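Local structure of imelysin-like protein (Psychrobacter arcticus, 3PF0) at residues D224-V238 with I344-F358. The protein is of unknown function but belongs to the imelysin-like (peptidase M75) family and has been proposed to be a metalloendopeptidase. Numbering follows the deposited sequence. Where two conformers were deposited one is given.
Sequences DQGLNQWFNSLLSLV and IKSQLIPTLGIRVGF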
ATOM      1  N   ASP A 224     -23.177 -11.463  -3.497  1.00 61.72           N
ATOM      2  CA  ASP A 224     -22.384 -10.264  -3.774  1.00 59.56           C
ATOM      3  C   ASP A 224     -21.070 -10.289  -2.955  1.00 60.52           C
ATOM      4  O   ASP A 224     -20.545  -9.230  -2.595  1.00 59.76           O
ATOM      5  CB  ASP A 224     -23.209  -8.984  -3.494  1.00 61.93           C
ATOM      6  CG  ASP A 224     -23.864  -8.868  -2.117  1.00 70.37           C
ATOM      7  OD1 ASP A 224     -23.559  -9.708  -1.232  1.00 69.04           O
ATOM      8  OD2 ASP A 224     -24.682  -7.938  -1.926  1.00 77.44           O
ATOM      9  N   GLN A 225     -20.550 -11.511  -2.676  1.00 55.25           N
ATOM     10  CA  GLN A 225     -19.328 -11.791  -1.902  1.00 52.96           C
ATOM     11  C   GLN A 225     -18.111 -11.001  -2.421  1.00 52.65           C
ATOM     12  O   GLN A 225     -17.372 -10.424  -1.620  1.00 50.20           O
ATOM     13  CB  GLN A 225     -19.014 -13.300  -1.919  1.00 54.49           C
ATOM     14  CG  GLN A 225     -17.919 -13.723  -0.935  1.00 73.30           C
ATOM     15  CD  GLN A 225     -17.351 -15.088  -1.250  1.00 92.33           C
ATOM     16  OE1 GLN A 225     -18.010 -16.122  -1.077  1.00 89.31           O
ATOM     17  NE2 GLN A 225     -16.097 -15.122  -1.689  1.00 78.12           N
ATOM     18  N   GLY A 226     -17.934 -10.990  -3.742  1.00 48.30           N
ATOM     19  CA  GLY A 226     -16.832 -10.312  -4.410  1.00 46.15           C
ATOM     20  C   GLY A 226     -16.864  -8.804  -4.281  1.00 47.72           C
ATOM     21  O   GLY A 226     -15.875  -8.198  -3.853  1.00 45.22           O
ATOM     22  N   LEU A 227     -18.006  -8.197  -4.656  1.00 44.13           N
ATOM     23  CA  LEU A 227     -18.221  -6.756  -4.596  1.00 43.72           C
ATOM     24  C   LEU A 227     -18.120  -6.256  -3.145  1.00 47.68           C
ATOM     25  O   LEU A 227     -17.502  -5.214  -2.901  1.00 46.31           O
ATOM     26  CB  LEU A 227     -19.588  -6.411  -5.203  1.00 45.37           C
ATOM     27  CG  LEU A 227     -19.797  -4.961  -5.647  1.00 50.42           C
ATOM     28  CD1 LEU A 227     -19.191  -4.714  -7.028  1.00 50.24           C
ATOM     29  CD2 LEU A 227     -21.278  -4.609  -5.657  1.00 52.40           C
ATOM     30  N   ASN A 228     -18.664  -7.035  -2.185  1.00 44.69           N
ATOM     31  CA  ASN A 228     -18.624  -6.680  -0.766  1.00 44.33           C
ATOM     32  C   ASN A 228     -17.181  -6.658  -0.238  1.00 45.74           C
ATOM     33  O   ASN A 228     -16.801  -5.695   0.428  1.00 45.12           O
ATOM     34  CB  ASN A 228     -19.488  -7.624   0.078  1.00 45.48           C
ATOM     35  CG  ASN A 228     -19.779  -7.075   1.455  1.00 69.30           C
ATOM     36  OD1 ASN A 228     -20.555  -6.129   1.620  1.00 61.64           O
ATOM     37  ND2 ASN A 228     -19.141  -7.631   2.474  1.00 61.81           N
ATOM     38  N   GLN A 229     -16.379  -7.692  -0.567  1.00 40.27           N
ATOM     39  CA  GLN A 229     -14.992  -7.811  -0.128  1.00 38.11           C
ATOM     40  C   GLN A 229     -14.123  -6.719  -0.734  1.00 41.38           C
ATOM     41  O   GLN A 229     -13.286  -6.164  -0.025  1.00 41.24           O
ATOM     42  CB  GLN A 229     -14.410  -9.200  -0.463  1.00 38.75           C
ATOM     43  CG  GLN A 229     -13.139  -9.508   0.350  1.00 43.01           C
ATOM     44  CD  GLN A 229     -12.812 -10.970   0.506  1.00 58.53           C
ATOM     45  OE1 GLN A 229     -13.020 -11.799  -0.392  1.00 51.84           O
ATOM     46  NE2 GLN A 229     -12.212 -11.299   1.633  1.00 51.46           N
ATOM     47  N   TRP A 230     -14.309  -6.428  -2.035  1.00 38.02           N
ATOM     48  CA  TRP A 230     -13.553  -5.422  -2.776  1.00 36.73           C
ATOM     49  C   TRP A 230     -13.729  -4.009  -2.166  1.00 38.98           C
ATOM     50  O   TRP A 230     -12.728  -3.355  -1.881  1.00 36.81           O
ATOM     51  CB  TRP A 230     -13.955  -5.442  -4.267  1.00 36.16           C
ATOM     52  CG  TRP A 230     -13.528  -4.243  -5.075  1.00 37.07           C
ATOM     53  CD1 TRP A 230     -14.345  -3.346  -5.692  1.00 40.91           C
ATOM     54  CD2 TRP A 230     -12.183  -3.810  -5.342  1.00 36.09           C
ATOM     55  NE1 TRP A 230     -13.599  -2.393  -6.348  1.00 40.15           N
ATOM     56  CE2 TRP A 230     -12.269  -2.655  -6.155  1.00 40.51           C
ATOM     57  CE3 TRP A 230     -10.911  -4.273  -4.955  1.00 36.51           C
ATOM     58  CZ2 TRP A 230     -11.134  -1.963  -6.600  1.00 39.18           C
ATOM     59  CZ3 TRP A 230      -9.789  -3.584  -5.390  1.00 37.48           C
ATOM     60  CH2 TRP A 230      -9.905  -2.450  -6.213  1.00 38.54           C
ATOM     61  N   PHE A 231     -14.977  -3.551  -1.959  1.00 36.06           N
ATOM     62  CA  PHE A 231     -15.220  -2.213  -1.430  1.00 35.75           C
ATOM     63  C   PHE A 231     -14.898  -2.106   0.062  1.00 40.55           C
ATOM     64  O   PHE A 231     -14.540  -1.017   0.520  1.00 40.04           O
ATOM     65  CB  PHE A 231     -16.645  -1.741  -1.723  1.00 38.63           C
ATOM     66  CG  PHE A 231     -16.801  -1.314  -3.156  1.00 40.03           C
ATOM     67  CD1 PHE A 231     -16.337  -0.075  -3.583  1.00 42.83           C
ATOM     68  CD2 PHE A 231     -17.361  -2.169  -4.096  1.00 42.46           C
ATOM     69  CE1 PHE A 231     -16.452   0.308  -4.920  1.00 43.83           C
ATOM     70  CE2 PHE A 231     -17.464  -1.790  -5.435  1.00 45.45           C
ATOM     71  CZ  PHE A 231     -17.011  -0.554  -5.836  1.00 43.41           C
ATOM     72  N   ASN A 232     -14.977  -3.220   0.811  1.00 37.25           N
ATOM     73  CA  ASN A 232     -14.590  -3.188   2.215  1.00 37.66           C
ATOM     74  C   ASN A 232     -13.067  -3.105   2.307  1.00 41.86           C
ATOM     75  O   ASN A 232     -12.542  -2.500   3.240  1.00 42.90           O
ATOM     76  CB  ASN A 232     -15.140  -4.378   2.986  1.00 38.31           C
ATOM     77  CG  ASN A 232     -16.493  -4.077   3.561  1.00 54.89           C
ATOM     78  OD1 ASN A 232     -16.608  -3.423   4.603  1.00 49.58           O
ATOM     79  ND2 ASN A 232     -17.546  -4.459   2.846  1.00 41.77           N
ATOM     80  N   SER A 233     -12.371  -3.658   1.301  1.00 36.91           N
ATOM     81  CA  SER A 233     -10.920  -3.600   1.184  1.00 35.55           C
ATOM     82  C   SER A 233     -10.499  -2.148   0.930  1.00 40.50           C
ATOM     83  O   SER A 233      -9.534  -1.679   1.534  1.00 39.97           O
ATOM     84  CB  SER A 233     -10.438  -4.507   0.053  1.00 36.26           C
ATOM     85  OG  SER A 233      -9.023  -4.585   0.030  1.00 40.55           O
ATOM     86  N   LEU A 234     -11.240  -1.441   0.047  1.00 37.71           N
ATOM     87  CA  LEU A 234     -10.981  -0.039  -0.278  1.00 37.15           C
ATOM     88  C   LEU A 234     -11.266   0.832   0.928  1.00 41.42           C
ATOM     89  O   LEU A 234     -10.494   1.756   1.202  1.00 41.08           O
ATOM     90  CB  LEU A 234     -11.793   0.438  -1.494  1.00 37.62           C
ATOM     91  CG  LEU A 234     -11.450  -0.179  -2.859  1.00 41.33           C
ATOM     92  CD1 LEU A 234     -12.358   0.379  -3.934  1.00 42.36           C
ATOM     93  CD2 LEU A 234      -9.978   0.040  -3.236  1.00 40.74           C
ATOM     94  N   LEU A 235     -12.338   0.507   1.683  1.00 38.32           N
ATOM     95  CA  LEU A 235     -12.702   1.231   2.908  1.00 38.44           C
ATOM     96  C   LEU A 235     -11.594   1.047   3.961  1.00 43.66           C
ATOM     97  O   LEU A 235     -11.231   2.023   4.628  1.00 43.46           O
ATOM     98  CB  LEU A 235     -14.076   0.763   3.435  1.00 38.99           C
ATOM     99  CG  LEU A 235     -14.532   1.221   4.840  1.00 43.53           C
ATOM    100  CD1 LEU A 235     -14.669   2.748   4.948  1.00 43.33           C
ATOM    101  CD2 LEU A 235     -15.826   0.540   5.223  1.00 46.68           C
ATOM    102  N   SER A 236     -11.054  -0.199   4.080  1.00 40.97           N
ATOM    103  CA  SER A 236      -9.977  -0.547   5.013  0.50 40.55           C
ATOM    104  C   SER A 236      -8.706   0.241   4.701  1.00 43.72           C
ATOM    105  O   SER A 236      -7.981   0.605   5.617  1.00 43.73           O
ATOM    106  CB  SER A 236      -9.688  -2.045   4.962  0.50 44.44           C
ATOM    107  OG  SER A 236      -8.678  -2.420   5.884  0.50 54.20           O
ATOM    108  N   LEU A 237      -8.441   0.508   3.399  1.00 39.76           N
ATOM    109  CA  LEU A 237      -7.261   1.257   2.948  1.00 37.85           C
ATOM    110  C   LEU A 237      -7.228   2.659   3.579  1.00 42.00           C
ATOM    111  O   LEU A 237      -6.204   3.046   4.138  1.00 40.33           O
ATOM    112  CB  LEU A 237      -7.225   1.356   1.401  1.00 37.13           C
ATOM    113  CG  LEU A 237      -6.051   2.142   0.780  1.00 40.44           C
ATOM    114  CD1 LEU A 237      -4.727   1.394   0.932  1.00 39.15           C
ATOM    115  CD2 LEU A 237      -6.300   2.424  -0.677  1.00 43.08           C
ATOM    116  N   VAL A 238      -8.344   3.400   3.499  1.00 40.09           N
ATOM    117  CA  VAL A 238      -8.449   4.764   4.022  1.00 40.53           C
ATOM    118  C   VAL A 238      -8.647   4.739   5.566  1.00 45.51           C
ATOM    119  O   VAL A 238      -8.158   5.653   6.238  1.00 44.80           O
ATOM    120  CB  VAL A 238      -9.521   5.597   3.253  1.00 45.35           C
ATOM    121  CG1 VAL A 238     -10.859   4.880   3.170  1.00 46.40           C
ATOM    122  CG2 VAL A 238      -9.677   7.020   3.797  1.00 45.66           C
ATOM    123  N   ILE A 344     -17.880   6.705   2.038  1.00 45.36           N
ATOM    124  CA  ILE A 344     -17.846   5.306   1.596  1.00 44.19           C
ATOM    125  C   ILE A 344     -18.890   4.469   2.377  1.00 49.44           C
ATOM    126  O   ILE A 344     -19.679   3.749   1.760  1.00 49.95           O
ATOM    127  CB  ILE A 344     -16.415   4.690   1.672  1.00 44.96           C
ATOM    128  CG1 ILE A 344     -15.451   5.421   0.708  1.00 43.86           C
ATOM    129  CG2 ILE A 344     -16.445   3.174   1.367  1.00 45.29           C
ATOM    130  CD1 ILE A 344     -13.939   5.081   0.872  1.00 47.39           C
ATOM    131  N   LYS A 345     -18.906   4.597   3.709  1.00 46.48           N
ATOM    132  CA  LYS A 345     -19.792   3.848   4.601  1.00 47.20           C
ATOM    133  C   LYS A 345     -21.273   4.238   4.488  1.00 53.28           C
ATOM    134  O   LYS A 345     -22.130   3.351   4.549  1.00 54.24           O
ATOM    135  CB  LYS A 345     -19.345   4.037   6.064  1.00 49.44           C
ATOM    136  CG  LYS A 345     -18.122   3.229   6.463  1.00 55.92           C
ATOM    137  CD  LYS A 345     -17.304   3.930   7.543  1.00 63.13           C
ATOM    138  CE  LYS A 345     -17.668   3.527   8.946  1.00 70.82           C
ATOM    139  NZ  LYS A 345     -16.817   4.229   9.937  1.00 79.47           N
ATOM    140  N   SER A 346     -21.581   5.544   4.373  1.00 50.74           N
ATOM    141  CA  SER A 346     -22.965   6.023   4.397  1.00 52.77           C
ATOM    142  C   SER A 346     -23.587   6.333   3.033  1.00 56.85           C
ATOM    143  O   SER A 346     -24.819   6.423   2.970  1.00 58.70           O
ATOM    144  CB  SER A 346     -23.080   7.260   5.284  1.00 58.06           C
ATOM    145  OG  SER A 346     -22.403   8.375   4.727  1.00 69.45           O
ATOM    146  N   GLN A 347     -22.778   6.510   1.964  1.00 51.67           N
ATOM    147  CA  GLN A 347     -23.312   6.824   0.636  0.50 51.64           C
ATOM    148  C   GLN A 347     -22.927   5.768  -0.402  1.00 54.65           C
ATOM    149  O   GLN A 347     -23.799   5.289  -1.118  1.00 55.66           O
ATOM    150  CB  GLN A 347     -22.865   8.219   0.164  0.50 52.57           C
ATOM    151  CG  GLN A 347     -23.662   9.372   0.773  0.50 60.31           C
ATOM    152  CD  GLN A 347     -23.298  10.729   0.203  0.50 70.55           C
ATOM    153  OE1 GLN A 347     -22.895  10.872  -0.960  0.50 60.11           O
ATOM    154  NE2 GLN A 347     -23.476  11.770   1.002  0.50 63.30           N
ATOM    155  N   LEU A 348     -21.635   5.402  -0.494  1.00 49.01           N
ATOM    156  CA  LEU A 348     -21.184   4.433  -1.501  1.00 48.25           C
ATOM    157  C   LEU A 348     -21.680   2.986  -1.261  1.00 52.89           C
ATOM    158  O   LEU A 348     -22.273   2.407  -2.176  1.00 53.10           O
ATOM    159  CB  LEU A 348     -19.647   4.449  -1.659  1.00 46.25           C
ATOM    160  CG  LEU A 348     -19.052   3.552  -2.764  1.00 49.67           C
ATOM    161  CD1 LEU A 348     -19.409   4.057  -4.158  1.00 50.32           C
ATOM    162  CD2 LEU A 348     -17.557   3.412  -2.612  1.00 49.10           C
ATOM    163  N   ILE A 349     -21.397   2.399  -0.083  1.00 49.02           N
ATOM    164  CA  ILE A 349     -21.760   1.018   0.261  1.00 48.89           C
ATOM    165  C   ILE A 349     -23.312   0.806   0.214  1.00 55.52           C
ATOM    166  O   ILE A 349     -23.718  -0.156  -0.445  1.00 55.14           O
ATOM    167  CB  ILE A 349     -21.100   0.585   1.610  1.00 51.14           C
ATOM    168  CG1 ILE A 349     -19.611   0.209   1.373  1.00 49.35           C
ATOM    169  CG2 ILE A 349     -21.859  -0.557   2.296  1.00 52.39           C
ATOM    170  CD1 ILE A 349     -18.719   0.032   2.625  1.00 56.60           C
ATOM    171  N   PRO A 350     -24.198   1.663   0.807  1.00 54.50           N
ATOM    172  CA  PRO A 350     -25.650   1.390   0.699  1.00 56.36           C
ATOM    173  C   PRO A 350     -26.218   1.547  -0.722  1.00 60.63           C
ATOM    174  O   PRO A 350     -27.192   0.864  -1.046  1.00 61.61           O
ATOM    175  CB  PRO A 350     -26.279   2.404   1.653  1.00 59.55           C
ATOM    176  CG  PRO A 350     -25.293   3.488   1.758  1.00 62.99           C
ATOM    177  CD  PRO A 350     -23.948   2.853   1.649  1.00 56.32           C
ATOM    178  N   THR A 351     -25.614   2.426  -1.566  1.00 55.72           N
ATOM    179  CA  THR A 351     -26.033   2.636  -2.961  1.00 55.54           C
ATOM    180  C   THR A 351     -25.729   1.369  -3.760  1.00 58.58           C
ATOM    181  O   THR A 351     -26.550   0.952  -4.568  1.00 59.23           O
ATOM    182  CB  THR A 351     -25.361   3.885  -3.554  1.00 57.23           C
ATOM    183  OG1 THR A 351     -25.804   5.033  -2.831  1.00 55.59           O
ATOM    184  CG2 THR A 351     -25.660   4.078  -5.031  1.00 55.50           C
ATOM    185  N   LEU A 352     -24.574   0.732  -3.492  1.00 54.15           N
ATOM    186  CA  LEU A 352     -24.171  -0.509  -4.155  1.00 53.42           C
ATOM    187  C   LEU A 352     -24.904  -1.738  -3.569  1.00 58.55           C
ATOM    188  O   LEU A 352     -24.725  -2.849  -4.074  1.00 59.03           O
ATOM    189  CB  LEU A 352     -22.643  -0.697  -4.066  1.00 51.53           C
ATOM    190  CG  LEU A 352     -21.778   0.287  -4.875  1.00 55.55           C
ATOM    191  CD1 LEU A 352     -20.347   0.307  -4.360  1.00 53.99           C
ATOM    192  CD2 LEU A 352     -21.801  -0.036  -6.364  1.00 57.29           C
ATOM    193  N   GLY A 353     -25.714  -1.523  -2.527  1.00 55.54           N
ATOM    194  CA  GLY A 353     -26.489  -2.562  -1.856  1.00 56.27           C
ATOM    195  C   GLY A 353     -25.683  -3.596  -1.094  1.00 59.15           C
ATOM    196  O   GLY A 353     -26.174  -4.701  -0.849  1.00 59.09           O
ATOM    197  N   ILE A 354     -24.438  -3.242  -0.710  1.00 54.96           N
ATOM    198  CA  ILE A 354     -23.516  -4.117   0.027  1.00 53.80           C
ATOM    199  C   ILE A 354     -23.476  -3.700   1.516  1.00 59.06           C
ATOM    200  O   ILE A 354     -24.321  -2.904   1.936  1.00 60.45           O
ATOM    201  CB  ILE A 354     -22.106  -4.200  -0.629  1.00 54.61           C
ATOM    202  CG1 ILE A 354     -21.531  -2.805  -0.975  1.00 53.92           C
ATOM    203  CG2 ILE A 354     -22.139  -5.142  -1.846  1.00 55.07           C
ATOM    204  CD1 ILE A 354     -20.089  -2.791  -1.277  1.00 57.14           C
ATOM    205  N   ARG A 355     -22.548  -4.271   2.324  1.00 54.86           N
ATOM    206  CA  ARG A 355     -22.511  -4.016   3.773  1.00 54.98           C
ATOM    207  C   ARG A 355     -21.179  -3.472   4.279  1.00 57.29           C
ATOM    208  O   ARG A 355     -20.120  -3.802   3.740  1.00 54.39           O
ATOM    209  CB  ARG A 355     -22.836  -5.308   4.554  1.00 55.28           C
ATOM    210  CG  ARG A 355     -24.236  -5.868   4.277  1.00 66.48           C
ATOM    211  CD  ARG A 355     -24.277  -7.390   4.222  1.00 76.40           C
ATOM    212  NE  ARG A 355     -23.340  -7.957   3.244  1.00 83.54           N
ATOM    213  CZ  ARG A 355     -23.598  -8.119   1.949  1.00 96.21           C
ATOM    214  NH1 ARG A 355     -24.771  -7.751   1.446  1.00 81.75           N
ATOM    215  NH2 ARG A 355     -22.681  -8.641   1.145  1.00 83.63           N
ATOM    216  N   VAL A 356     -21.249  -2.649   5.344  1.00 55.45           N
ATOM    217  CA  VAL A 356     -20.091  -2.092   6.044  1.00 54.93           C
ATOM    218  C   VAL A 356     -19.586  -3.217   6.952  1.00 61.25           C
ATOM    219  O   VAL A 356     -20.274  -3.597   7.899  1.00 62.61           O
ATOM    220  CB  VAL A 356     -20.421  -0.779   6.827  1.00 59.33           C
ATOM    221  CG1 VAL A 356     -19.210  -0.275   7.612  1.00 57.92           C
ATOM    222  CG2 VAL A 356     -20.942   0.314   5.898  1.00 59.68           C
ATOM    223  N   GLY A 357     -18.441  -3.790   6.600  1.00 58.06           N
ATOM    224  CA  GLY A 357     -17.836  -4.888   7.341  1.00 58.55           C
ATOM    225  C   GLY A 357     -17.937  -6.222   6.634  1.00 65.07           C
ATOM    226  O   GLY A 357     -19.010  -6.593   6.143  1.00 65.86           O
ATOM    227  N   PHE A 358     -16.802  -6.952   6.576  1.00 62.08           N
ATOM    228  CA  PHE A 358     -16.707  -8.272   5.949  1.00 95.39           C
ATOM    229  C   PHE A 358     -16.433  -9.338   7.007  1.00126.13           C
ATOM    230  O   PHE A 358     -17.120 -10.358   7.048  1.00 89.59           O
ATOM    231  CB  PHE A 358     -15.617  -8.290   4.858  1.00 95.71           C
ATOM    232  CG  PHE A 358     -15.675  -9.497   3.952  1.00 97.29           C
ATOM    233  CD1 PHE A 358     -16.514  -9.517   2.844  1.00100.99           C
ATOM    234  CD2 PHE A 358     -14.891 -10.617   4.207  1.00 99.04           C
ATOM    235  CE1 PHE A 358     -16.586 -10.644   2.018  1.00102.09           C
ATOM    236  CE2 PHE A 358     -14.963 -11.744   3.382  1.00102.09           C
ATOM    237  CZ  PHE A 358     -15.800 -11.745   2.285  1.00100.81           C
TER
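Helices 225-238 and 344-351 run antiparallel, their axes 162° apart and 11.3 Å at closest approach. The second ends in a Schellman motif at G353, whose positive phi glycine adopts easily; the chain then turns back along the first helix as an extended tail, N228 facing I354. Asparagines suit these places because a short amide can bond the peptide groups of such a tail. N228 OD1 accepts R355 N at 2.8 Å, nearly along its C=O axis. N232 uses both ends of its amide: ND2 donates almost straight (178°) to R355 O, 2.8 Å away, and OD1 receives G357 N at 2.7 Å. A second N-H of ND2 goes to N228 O, fixing the amide's rotation. R355 starts out past the helix, but chain bends (chi3 -56°) bring its guanidinium back, one face over N228 OD1 and NH2 in a salt bridge to D224 OD1 (2.7 Å). Q229 lies over one face of the poorly ordered F358 ring, CG above its centre in a CH-pi contact and the amide nearly parallel. Beneath these bonds the contact is apolar: L352 CD1 sits over the centre of the F231 ring, I354 CD1 meets F231 CB, and I344 packs against L235 and V238. Both L235 methyls rest on K345 CG, and CD2 also touches I349 CD1. F231 reaches helix 286-292, I344 and L348 helix 268-283, and L227 helix 48-84.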